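Local structure of putative alpha-L-fucosidase (Bacteroides thetaiotaomicron VPI-5482, 3GZA) at residues Cys371-Asn376 and Leu421-Ser426; Tyr386-Lys391 and Arg409-Glu414; Gln90-Val93 and Leu98-Val101. The protein probably hydrolyses terminal alpha-L-fucosyl linkages as a member of glycoside hydrolase family 29. All blocks are in the same frame, centred on the assembly; numbering follows the deposited sequence.

From the N terminus, contact 3 comes first: segments 90-93 and 98-101 close a short turn within the loop between strand 75-79 and helix 110-121 of the TIM barrel, at a border with the second subunit. Contacts 1 and 2 lie in the C-terminal beta-sandwich, their centres about 52 and 55 Å from that of contact 3. Contact 1 opens at 371-376; contact 2 then opens at 386-391 and closes at 409-414 before contact 1 closes at 421-426, one inside the other. Both bridge the same two antiparallel sheets, with centres about 8 Å apart: strands 366-375 and 409-418 are neighbours in one sheet, 383-392 and 420-428 in the other.

Contact 1 (Cys371-Asn376 and Leu421-Ser426); sequences CIIQEN and LRLTVS
The C-terminal beta-sandwich closes here sheet on sheet: Ile373 on strand 366-375 packs against Leu423 on strand 420-428, with Cys371 and Leu421 forming a second pair beside them. No hydrogen bond joins the two segments; the CA atoms of Ile373 and Leu423 stand 8.9 Å apart, and side chains fill the interval. Ile373 uses both of its branches. Its CD1 methyl meets Leu423 CD1 at 3.9 Å, and its CG2 methyl meets Leu423 CD2, also at 3.9 Å, so the two methyl ends of each residue pair one to one while the side chains cross obliquely. In Leu423, CG stands anti to the backbone N (chi1 172°), which carries the fork across the interior to Ile373. Two antiparallel sheets face each other in this way, consistent with a jelly-roll domain of the F5/8 type C kind. Tyr386 and Ile388, from the same sheet as Leu423, also pack on Ile373. In the Cys371 pair the deposited SG lies 3.0 Å from Leu421 CD1, too short for comfortable packing; the cysteine has two conformers, so the exact fit of this pair is doubtful. Leu421 further packs on Ala390 and Ala439. On the outer side of its sheet, Arg422 forms a salt bridge with Glu389 and a cation-pi contact with Trp396.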
ATOM      1  N   CYS A 371      44.797 -26.670  15.950  1.00 25.00           N
ATOM      2  CA  CYS A 371      44.345 -27.886  15.288  0.50 24.14           C
ATOM      3  C   CYS A 371      42.937 -27.658  14.791  1.00 24.89           C
ATOM      4  O   CYS A 371      42.198 -26.877  15.386  1.00 24.77           O
ATOM      5  CB  CYS A 371      44.294 -29.072  16.248  0.50 24.43           C
ATOM      6  SG  CYS A 371      45.857 -29.733  16.744  0.50 20.83           S
ATOM      7  N   ILE A 372      42.560 -28.351  13.724  1.00 24.96           N
ATOM      8  CA  ILE A 372      41.202 -28.332  13.224  1.00 25.18           C
ATOM      9  C   ILE A 372      40.792 -29.788  13.176  1.00 25.25           C
ATOM     10  O   ILE A 372      41.609 -30.633  12.831  1.00 25.36           O
ATOM     11  CB  ILE A 372      41.097 -27.650  11.843  1.00 25.11           C
ATOM     12  CG1 ILE A 372      41.263 -26.133  12.028  1.00 25.82           C
ATOM     13  CG2 ILE A 372      39.787 -27.991  11.122  1.00 26.86           C
ATOM     14  CD1 ILE A 372      41.131 -25.347  10.767  1.00 25.83           C
ATOM     15  N   ILE A 373      39.553 -30.061  13.598  1.00 24.57           N
ATOM     16  CA  ILE A 373      38.981 -31.406  13.528  1.00 24.45           C
ATOM     17  C   ILE A 373      37.636 -31.247  12.863  1.00 24.87           C
ATOM     18  O   ILE A 373      36.911 -30.305  13.166  1.00 24.00           O
ATOM     19  CB  ILE A 373      38.717 -32.023  14.899  1.00 24.13           C
ATOM     20  CG1 ILE A 373      39.864 -31.742  15.874  1.00 25.88           C
ATOM     21  CG2 ILE A 373      38.397 -33.568  14.754  1.00 23.56           C
ATOM     22  CD1 ILE A 373      39.516 -32.068  17.337  1.00 29.93           C
ATOM     23  N   GLN A 374      37.320 -32.130  11.926  1.00 24.37           N
ATOM     24  CA  GLN A 374      36.018 -32.113  11.258  1.00 24.71           C
ATOM     25  C   GLN A 374      35.471 -33.515  11.133  1.00 24.64           C
ATOM     26  O   GLN A 374      36.201 -34.421  10.729  1.00 24.16           O
ATOM     27  CB  GLN A 374      36.120 -31.533   9.842  1.00 25.34           C
ATOM     28  CG  GLN A 374      36.625 -30.120   9.717  1.00 23.85           C
ATOM     29  CD  GLN A 374      36.468 -29.602   8.300  1.00 26.63           C
ATOM     30  OE1 GLN A 374      37.420 -29.650   7.527  1.00 27.92           O
ATOM     31  NE2 GLN A 374      35.263 -29.182   7.924  1.00 26.14           N
ATOM     32  N   GLU A 375      34.198 -33.689  11.497  1.00 24.31           N
ATOM     33  CA  GLU A 375      33.489 -34.932  11.272  1.00 24.63           C
ATOM     34  C   GLU A 375      32.798 -34.858   9.906  1.00 24.47           C
ATOM     35  O   GLU A 375      32.579 -33.772   9.381  1.00 25.68           O
ATOM     36  CB  GLU A 375      32.439 -35.182  12.351  1.00 24.15           C
ATOM     37  CG  GLU A 375      32.995 -35.428  13.719  1.00 24.68           C
ATOM     38  CD  GLU A 375      31.915 -35.764  14.743  1.00 23.61           C
ATOM     39  OE1 GLU A 375      31.400 -34.800  15.325  1.00 23.78           O
ATOM     40  OE2 GLU A 375      31.625 -36.987  14.976  1.00 23.83           O
ATOM     41  N   ASN A 376      32.491 -36.029   9.326  1.00 25.53           N
ATOM     42  CA  ASN A 376      31.704 -36.110   8.093  1.00 26.05           C
ATOM     43  C   ASN A 376      30.237 -35.889   8.550  1.00 25.52           C
ATOM     44  O   ASN A 376      29.543 -36.814   8.963  1.00 25.87           O
ATOM     45  CB  ASN A 376      31.875 -37.479   7.428  1.00 27.21           C
ATOM     46  CG  ASN A 376      31.488 -37.471   5.983  1.00 29.44           C
ATOM     47  OD1 ASN A 376      31.124 -36.445   5.433  1.00 34.06           O
ATOM     48  ND2 ASN A 376      31.619 -38.622   5.341  1.00 32.16           N
ATOM     49  N   LEU A 421      51.073 -34.934  16.577  1.00 27.99           N
ATOM     50  CA  LEU A 421      49.864 -34.670  17.361  1.00 28.72           C
ATOM     51  C   LEU A 421      49.029 -35.926  17.344  1.00 29.28           C
ATOM     52  O   LEU A 421      49.099 -36.720  16.400  1.00 30.26           O
ATOM     53  CB  LEU A 421      49.021 -33.544  16.783  1.00 29.61           C
ATOM     54  CG  LEU A 421      49.557 -32.124  16.861  1.00 30.50           C
ATOM     55  CD1 LEU A 421      48.447 -31.201  16.427  1.00 32.98           C
ATOM     56  CD2 LEU A 421      50.029 -31.766  18.254  1.00 32.72           C
ATOM     57  N   ARG A 422      48.209 -36.111  18.366  1.00 28.32           N
ATOM     58  CA  ARG A 422      47.361 -37.286  18.395  1.00 27.92           C
ATOM     59  C   ARG A 422      45.993 -36.922  18.910  1.00 26.87           C
ATOM     60  O   ARG A 422      45.865 -36.323  19.970  1.00 27.09           O
ATOM     61  CB  ARG A 422      47.946 -38.397  19.253  1.00 27.94           C
ATOM     62  CG  ARG A 422      47.142 -39.708  19.207  1.00 30.60           C
ATOM     63  CD  ARG A 422      47.921 -40.826  19.822  1.00 32.21           C
ATOM     64  NE  ARG A 422      48.242 -40.561  21.222  1.00 34.84           N
ATOM     65  CZ  ARG A 422      49.107 -41.280  21.945  1.00 37.61           C
ATOM     66  NH1 ARG A 422      49.777 -42.294  21.403  1.00 36.69           N
ATOM     67  NH2 ARG A 422      49.341 -40.971  23.215  1.00 38.99           N
ATOM     68  N   LEU A 423      44.987 -37.310  18.145  1.00 26.34           N
ATOM     69  CA  LEU A 423      43.583 -37.110  18.505  1.00 25.74           C
ATOM     70  C   LEU A 423      43.027 -38.439  19.005  1.00 26.14           C
ATOM     71  O   LEU A 423      43.109 -39.443  18.311  1.00 25.43           O
ATOM     72  CB  LEU A 423      42.806 -36.678  17.273  1.00 25.66           C
ATOM     73  CG  LEU A 423      41.276 -36.609  17.403  1.00 26.40           C
ATOM     74  CD1 LEU A 423      40.853 -35.526  18.383  1.00 25.48           C
ATOM     75  CD2 LEU A 423      40.714 -36.375  16.033  1.00 27.99           C
ATOM     76  N   THR A 424      42.509 -38.444  20.225  1.00 26.13           N
ATOM     77  CA  THR A 424      41.872 -39.623  20.801  1.00 26.64           C
ATOM     78  C   THR A 424      40.420 -39.268  21.098  1.00 25.91           C
ATOM     79  O   THR A 424      40.157 -38.282  21.784  1.00 27.25           O
ATOM     80  CB  THR A 424      42.527 -40.041  22.103  1.00 26.93           C
ATOM     81  OG1 THR A 424      43.919 -40.285  21.860  1.00 27.13           O
ATOM     82  CG2 THR A 424      41.872 -41.290  22.649  1.00 28.38           C
ATOM     83  N   VAL A 425      39.498 -40.042  20.548  1.00 26.37           N
ATOM     84  CA  VAL A 425      38.066 -39.879  20.820  1.00 26.43           C
ATOM     85  C   VAL A 425      37.769 -40.925  21.912  1.00 26.28           C
ATOM     86  O   VAL A 425      37.714 -42.129  21.632  1.00 26.11           O
ATOM     87  CB  VAL A 425      37.222 -40.139  19.561  1.00 27.00           C
ATOM     88  CG1 VAL A 425      35.699 -40.033  19.864  1.00 26.23           C
ATOM     89  CG2 VAL A 425      37.598 -39.164  18.440  1.00 27.01           C
ATOM     90  N   SER A 426      37.665 -40.474  23.159  1.00 26.35           N
ATOM     91  CA  SER A 426      37.424 -41.372  24.293  1.00 26.86           C
ATOM     92  C   SER A 426      35.964 -41.799  24.485  1.00 27.35           C
ATOM     93  O   SER A 426      35.699 -42.826  25.132  1.00 26.95           O
ATOM     94  CB  SER A 426      37.937 -40.742  25.575  1.00 27.57           C
ATOM     95  OG  SER A 426      37.412 -39.456  25.736  1.00 28.16           O
TER

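Contact 2 (Tyr386-Lys391 and Arg409-Glu414); sequences YQIEAK and RIEKFE
Tyr386 reaches from one sheet of the beta-sandwich to Glu411 and Arg409 on the other, forming a buried polar cluster between the sheets. Strands 386-391 and 409-413 belong to the facing sheets, their axes 10.6 Å apart at closest approach and crossing at -44°. The phenol is satisfied in both roles. Its OH donates to Glu411 OE2 at 2.6 Å, and it accepts from Arg409 NE at 3.0 Å, in a moderately bent bond that leaves close to the guanidinium plane. The carboxylate takes the hydroxyl on the anti side of OE2, 21° out of its own plane, and OE2 sits at the edge of the tyrosine ring. That same oxygen also forms a salt bridge with Arg409 NH2 at 3.6 Å, so OE2 is held by two partners and the buried negative charge is probably balanced by the arginine. Arg409 NH1 is taken by the backbone O of Gly308, and the guanidinium makes a cation-pi contact with Tyr229. The Arg409 chain, bent about CB-CG (chi2 72°), brings NE round to the phenol. A phenylalanine in place of Tyr386 would probably leave Arg409 NE without its acceptor and Glu411 OE2 without its hydroxyl donor, setting the carboxylate freer to turn. Ile388 supplies the apolar flank, its CD1 lying 4.4 Å from Glu411 CG.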
ATOM      1  N   TYR A 386      36.846 -35.883  23.381  1.00 25.26           N
ATOM      2  CA  TYR A 386      38.129 -36.073  22.701  1.00 25.22           C
ATOM      3  C   TYR A 386      39.257 -35.326  23.389  1.00 25.34           C
ATOM      4  O   TYR A 386      39.042 -34.401  24.169  1.00 24.69           O
ATOM      5  CB  TYR A 386      38.070 -35.621  21.238  1.00 24.93           C
ATOM      6  CG  TYR A 386      37.968 -34.123  21.098  1.00 24.87           C
ATOM      7  CD1 TYR A 386      39.116 -33.316  21.106  1.00 25.30           C
ATOM      8  CD2 TYR A 386      36.726 -33.479  20.987  1.00 23.39           C
ATOM      9  CE1 TYR A 386      39.017 -31.938  21.019  1.00 24.39           C
ATOM     10  CE2 TYR A 386      36.637 -32.132  20.883  1.00 22.51           C
ATOM     11  CZ  TYR A 386      37.771 -31.354  20.896  1.00 24.71           C
ATOM     12  OH  TYR A 386      37.684 -29.983  20.791  1.00 26.50           O
ATOM     13  N   GLN A 387      40.478 -35.763  23.113  1.00 26.19           N
ATOM     14  CA  GLN A 387      41.658 -35.088  23.633  1.00 27.27           C
ATOM     15  C   GLN A 387      42.671 -34.966  22.510  1.00 26.66           C
ATOM     16  O   GLN A 387      42.698 -35.802  21.620  1.00 26.60           O
ATOM     17  CB  GLN A 387      42.322 -35.860  24.768  1.00 28.04           C
ATOM     18  CG  GLN A 387      41.432 -36.208  25.942  1.00 31.96           C
ATOM     19  CD  GLN A 387      40.595 -37.455  25.683  1.00 34.37           C
ATOM     20  OE1 GLN A 387      41.142 -38.519  25.345  1.00 38.04           O
ATOM     21  NE2 GLN A 387      39.267 -37.335  25.852  1.00 33.16           N
ATOM     22  N   ILE A 388      43.467 -33.899  22.533  1.00 26.58           N
ATOM     23  CA  ILE A 388      44.559 -33.773  21.577  1.00 26.73           C
ATOM     24  C   ILE A 388      45.845 -33.717  22.390  1.00 26.26           C
ATOM     25  O   ILE A 388      45.942 -32.977  23.377  1.00 26.49           O
ATOM     26  CB  ILE A 388      44.434 -32.557  20.680  1.00 26.95           C
ATOM     27  CG1 ILE A 388      43.137 -32.651  19.848  1.00 27.10           C
ATOM     28  CG2 ILE A 388      45.690 -32.422  19.765  1.00 26.71           C
ATOM     29  CD1 ILE A 388      42.891 -31.496  19.016  1.00 28.98           C
ATOM     30  N   GLU A 389      46.797 -34.556  22.000  1.00 26.21           N
ATOM     31  CA  GLU A 389      48.111 -34.632  22.630  1.00 26.49           C
ATOM     32  C   GLU A 389      49.164 -34.254  21.619  1.00 26.78           C
ATOM     33  O   GLU A 389      48.966 -34.449  20.430  1.00 27.19           O
ATOM     34  CB  GLU A 389      48.398 -36.053  23.100  1.00 26.57           C
ATOM     35  CG  GLU A 389      47.554 -36.505  24.236  1.00 26.74           C
ATOM     36  CD  GLU A 389      47.792 -37.964  24.517  1.00 28.76           C
ATOM     37  OE1 GLU A 389      47.242 -38.788  23.750  1.00 30.40           O
ATOM     38  OE2 GLU A 389      48.516 -38.282  25.479  1.00 29.50           O
ATOM     39  N   ALA A 390      50.261 -33.688  22.116  1.00 26.95           N
ATOM     40  CA  ALA A 390      51.417 -33.335  21.301  1.00 27.21           C
ATOM     41  C   ALA A 390      52.604 -34.116  21.820  1.00 27.31           C
ATOM     42  O   ALA A 390      52.774 -34.272  23.040  1.00 27.39           O
ATOM     43  CB  ALA A 390      51.696 -31.835  21.386  1.00 26.56           C
ATOM     44  N   LYS A 391      53.394 -34.651  20.898  1.00 28.24           N
ATOM     45  CA  LYS A 391      54.622 -35.379  21.272  1.00 28.71           C
ATOM     46  C   LYS A 391      55.727 -34.344  21.348  1.00 28.88           C
ATOM     47  O   LYS A 391      56.201 -33.863  20.325  1.00 28.74           O
ATOM     48  CB  LYS A 391      54.944 -36.492  20.271  1.00 29.45           C
ATOM     49  CG  LYS A 391      56.133 -37.342  20.694  1.00 31.79           C
ATOM     50  CD  LYS A 391      56.507 -38.397  19.654  1.00 36.02           C
ATOM     51  CE  LYS A 391      55.850 -39.745  19.890  1.00 37.87           C
ATOM     52  NZ  LYS A 391      56.546 -40.528  20.951  1.00 37.86           N
ATOM     53  N   ARG A 409      35.748 -27.881  14.223  1.00 23.47           N
ATOM     54  CA  ARG A 409      36.206 -27.508  15.538  1.00 23.41           C
ATOM     55  C   ARG A 409      37.559 -26.888  15.313  1.00 23.96           C
ATOM     56  O   ARG A 409      38.429 -27.542  14.698  1.00 23.36           O
ATOM     57  CB  ARG A 409      36.376 -28.740  16.434  1.00 24.60           C
ATOM     58  CG  ARG A 409      36.874 -28.457  17.864  1.00 24.61           C
ATOM     59  CD  ARG A 409      35.823 -27.811  18.690  1.00 23.43           C
ATOM     60  NE  ARG A 409      36.311 -27.416  20.000  1.00 22.97           N
ATOM     61  CZ  ARG A 409      36.336 -26.180  20.483  1.00 24.60           C
ATOM     62  NH1 ARG A 409      35.958 -25.129  19.781  1.00 26.04           N
ATOM     63  NH2 ARG A 409      36.795 -25.984  21.707  1.00 26.69           N
ATOM     64  N   ILE A 410      37.755 -25.673  15.833  1.00 24.27           N
ATOM     65  CA  ILE A 410      39.080 -25.039  15.808  1.00 23.61           C
ATOM     66  C   ILE A 410      39.542 -25.010  17.235  1.00 24.67           C
ATOM     67  O   ILE A 410      38.841 -24.493  18.085  1.00 25.59           O
ATOM     68  CB  ILE A 410      39.048 -23.616  15.194  1.00 23.16           C
ATOM     69  CG1 ILE A 410      38.647 -23.701  13.718  1.00 21.84           C
ATOM     70  CG2 ILE A 410      40.455 -22.889  15.299  1.00 22.07           C
ATOM     71  CD1 ILE A 410      38.307 -22.375  13.053  1.00 24.08           C
ATOM     72  N   GLU A 411      40.722 -25.576  17.491  1.00 24.78           N
ATOM     73  CA  GLU A 411      41.337 -25.565  18.813  1.00 25.54           C
ATOM     74  C   GLU A 411      42.629 -24.757  18.750  1.00 26.54           C
ATOM     75  O   GLU A 411      43.430 -24.951  17.858  1.00 26.89           O
ATOM     76  CB  GLU A 411      41.685 -26.985  19.231  1.00 24.59           C
ATOM     77  CG  GLU A 411      40.530 -27.856  19.757  1.00 25.52           C
ATOM     78  CD  GLU A 411      40.128 -27.539  21.198  1.00 29.95           C
ATOM     79  OE1 GLU A 411      40.553 -26.492  21.748  1.00 28.52           O
ATOM     80  OE2 GLU A 411      39.405 -28.390  21.793  1.00 30.29           O
ATOM     81  N   LYS A 412      42.828 -23.889  19.735  1.00 28.31           N
ATOM     82  CA  LYS A 412      44.025 -23.051  19.844  1.00 28.62           C
ATOM     83  C   LYS A 412      44.582 -23.291  21.212  1.00 28.45           C
ATOM     84  O   LYS A 412      43.842 -23.312  22.182  1.00 29.04           O
ATOM     85  CB  LYS A 412      43.634 -21.589  19.731  1.00 29.35           C
ATOM     86  CG  LYS A 412      44.799 -20.571  19.750  1.00 32.47           C
ATOM     87  CD  LYS A 412      44.225 -19.151  19.611  1.00 35.68           C
ATOM     88  CE  LYS A 412      45.261 -18.079  19.454  1.00 37.82           C
ATOM     89  NZ  LYS A 412      46.095 -17.920  20.668  1.00 41.01           N
ATOM     90  N   PHE A 413      45.899 -23.430  21.310  1.00 28.66           N
ATOM     91  CA  PHE A 413      46.531 -23.709  22.583  1.00 28.23           C
ATOM     92  C   PHE A 413      47.904 -23.077  22.600  1.00 29.35           C
ATOM     93  O   PHE A 413      48.374 -22.598  21.582  1.00 29.05           O
ATOM     94  CB  PHE A 413      46.600 -25.231  22.819  1.00 28.06           C
ATOM     95  CG  PHE A 413      46.983 -26.023  21.593  1.00 27.42           C
ATOM     96  CD1 PHE A 413      48.312 -26.255  21.285  1.00 28.86           C
ATOM     97  CD2 PHE A 413      46.019 -26.503  20.738  1.00 28.35           C
ATOM     98  CE1 PHE A 413      48.671 -26.968  20.145  1.00 28.04           C
ATOM     99  CE2 PHE A 413      46.376 -27.224  19.605  1.00 27.84           C
ATOM    100  CZ  PHE A 413      47.699 -27.439  19.305  1.00 28.91           C
ATOM    101  N   GLU A 414      48.505 -23.041  23.782  1.00 30.31           N
ATOM    102  CA  GLU A 414      49.840 -22.487  23.964  1.00 31.49           C
ATOM    103  C   GLU A 414      50.783 -23.292  23.068  1.00 30.79           C
ATOM    104  O   GLU A 414      50.731 -24.515  23.079  1.00 31.08           O
ATOM    105  CB  GLU A 414      50.226 -22.564  25.441  1.00 32.21           C
ATOM    106  CG  GLU A 414      51.569 -21.974  25.797  1.00 36.27           C
ATOM    107  CD  GLU A 414      51.650 -20.434  25.672  1.00 40.54           C
ATOM    108  OE1 GLU A 414      50.611 -19.759  25.429  1.00 42.29           O
ATOM    109  OE2 GLU A 414      52.790 -19.914  25.863  1.00 45.46           O
TER

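Contact 3 (Gln90-Val93 and Leu98-Val101); sequences QSDV and LKAV
The carboxamide of Gln90 carries Lys99 obliquely above one side of its plane, the lysine CG 3.4 Å from Gln90 OE1, while at the nitrogen end NE2 is bound by the carbonyls of Gly106 and Gly108, which fix the rotation of the amide. The contact lies in the loop between strand 75-79 and helix 110-121 of the TIM barrel. Lys99 NZ donates to Gln90 OE1 at 2.9 Å, tilted 30° from the carbonyl plane on the same side as CG. A bend at the last torsion (chi4 -68°) turns the ammonium back to this oxygen. On its way the lysine chain passes the backbone O of Ser91, 3.2 Å from CE. The Asp92 carboxylate is shared: OD2 forms a salt bridge with Arg172, while OD1, 4.2 Å from Lys99 NZ, is too far for one with the lysine. Ser91 OG closes an ST turn by accepting from Val93 N and is also bonded to Glu168. Lys99 packs on Lys99 of the second subunit, and Asp92 on Asn52 of that chain. One water spans the charged pair, donating to Asp92 OD1 at 2.7 Å and accepting from Lys99 NZ at 2.9 Å.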
ATOM      1  N   GLN A  90       9.522  -6.450  -7.826  1.00 25.19           N
ATOM      2  CA  GLN A  90       8.331  -6.150  -8.645  1.00 24.15           C
ATOM      3  C   GLN A  90       7.200  -7.084  -8.193  1.00 24.06           C
ATOM      4  O   GLN A  90       6.982  -8.137  -8.774  1.00 26.52           O
ATOM      5  CB  GLN A  90       8.623  -6.379 -10.105  1.00 24.80           C
ATOM      6  CG  GLN A  90       9.523  -5.301 -10.675  1.00 22.92           C
ATOM      7  CD  GLN A  90       8.806  -3.967 -10.939  1.00 24.42           C
ATOM      8  OE1 GLN A  90       7.784  -3.923 -11.630  1.00 25.37           O
ATOM      9  NE2 GLN A  90       9.354  -2.891 -10.386  1.00 23.49           N
ATOM     10  N   SER A  91       6.436  -6.647  -7.196  1.00 24.43           N
ATOM     11  CA  SER A  91       5.362  -7.501  -6.686  1.00 23.80           C
ATOM     12  C   SER A  91       4.030  -7.124  -7.315  1.00 24.63           C
ATOM     13  O   SER A  91       3.816  -5.968  -7.665  1.00 24.30           O
ATOM     14  CB  SER A  91       5.189  -7.311  -5.168  1.00 24.63           C
ATOM     15  OG  SER A  91       4.175  -8.150  -4.638  1.00 23.93           O
ATOM     16  N   ASP A  92       3.197  -8.139  -7.511  1.00 23.14           N
ATOM     17  CA  ASP A  92       1.827  -7.957  -8.004  1.00 23.65           C
ATOM     18  C   ASP A  92       0.774  -8.073  -6.894  1.00 24.52           C
ATOM     19  O   ASP A  92      -0.433  -8.104  -7.174  1.00 23.58           O
ATOM     20  CB  ASP A  92       1.570  -8.986  -9.076  1.00 24.77           C
ATOM     21  CG  ASP A  92       2.573  -8.877 -10.207  1.00 26.69           C
ATOM     22  OD1 ASP A  92       2.724  -7.750 -10.745  1.00 24.72           O
ATOM     23  OD2 ASP A  92       3.183  -9.919 -10.589  1.00 27.56           O
ATOM     24  N   VAL A  93       1.250  -8.162  -5.654  1.00 24.14           N
ATOM     25  CA  VAL A  93       0.372  -8.308  -4.503  1.00 24.92           C
ATOM     26  C   VAL A  93       0.628  -7.307  -3.418  1.00 24.72           C
ATOM     27  O   VAL A  93      -0.337  -6.903  -2.736  1.00 25.15           O
ATOM     28  CB  VAL A  93       0.359  -9.782  -3.943  1.00 24.75           C
ATOM     29  CG1 VAL A  93      -0.054 -10.760  -5.054  1.00 26.36           C
ATOM     30  CG2 VAL A  93       1.735 -10.176  -3.382  1.00 26.64           C
ATOM     31  N   LEU A  98       8.839  -1.647  -5.343  1.00 24.68           N
ATOM     32  CA  LEU A  98       9.577  -0.866  -6.327  1.00 24.41           C
ATOM     33  C   LEU A  98       8.758  -0.320  -7.480  1.00 24.69           C
ATOM     34  O   LEU A  98       9.197   0.641  -8.170  1.00 24.34           O
ATOM     35  CB  LEU A  98      10.834  -1.627  -6.750  1.00 23.77           C
ATOM     36  CG  LEU A  98      11.869  -1.720  -5.631  1.00 24.35           C
ATOM     37  CD1 LEU A  98      12.947  -2.752  -6.106  1.00 26.11           C
ATOM     38  CD2 LEU A  98      12.509  -0.365  -5.234  1.00 24.91           C
ATOM     39  N   LYS A  99       7.565  -0.867  -7.716  1.00 24.87           N
ATOM     40  CA  LYS A  99       6.662  -0.300  -8.723  1.00 23.63           C
ATOM     41  C   LYS A  99       6.235   1.140  -8.352  1.00 24.21           C
ATOM     42  O   LYS A  99       5.859   1.899  -9.242  1.00 23.76           O
ATOM     43  CB  LYS A  99       5.397  -1.153  -8.867  1.00 24.43           C
ATOM     44  CG  LYS A  99       5.635  -2.501  -9.474  1.00 25.76           C
ATOM     45  CD  LYS A  99       4.356  -3.249  -9.694  1.00 26.25           C
ATOM     46  CE  LYS A  99       4.539  -4.539 -10.448  1.00 27.45           C
ATOM     47  NZ  LYS A  99       4.937  -4.317 -11.877  1.00 24.28           N
ATOM     48  N   ALA A 100       6.269   1.471  -7.064  1.00 24.74           N
ATOM     49  CA  ALA A 100       5.725   2.754  -6.613  1.00 24.23           C
ATOM     50  C   ALA A 100       6.639   3.932  -6.752  1.00 24.83           C
ATOM     51  O   ALA A 100       6.185   5.073  -6.698  1.00 24.47           O
ATOM     52  CB  ALA A 100       5.306   2.630  -5.142  1.00 25.25           C
ATOM     53  N   VAL A 101       7.944   3.669  -6.883  1.00 25.48           N
ATOM     54  CA  VAL A 101       8.923   4.713  -6.748  1.00 24.94           C
ATOM     55  C   VAL A 101       9.430   5.251  -8.065  1.00 25.32           C
ATOM     56  O   VAL A 101       9.298   4.596  -9.108  1.00 25.68           O
ATOM     57  CB  VAL A 101      10.144   4.241  -5.900  1.00 25.11           C
ATOM     58  CG1 VAL A 101       9.719   3.809  -4.518  1.00 24.97           C
ATOM     59  CG2 VAL A 101      10.970   3.163  -6.652  1.00 25.79           C
TER
HETATM   60  O   HOH W   1       4.851  -7.177 -12.249  1.00 23.15           O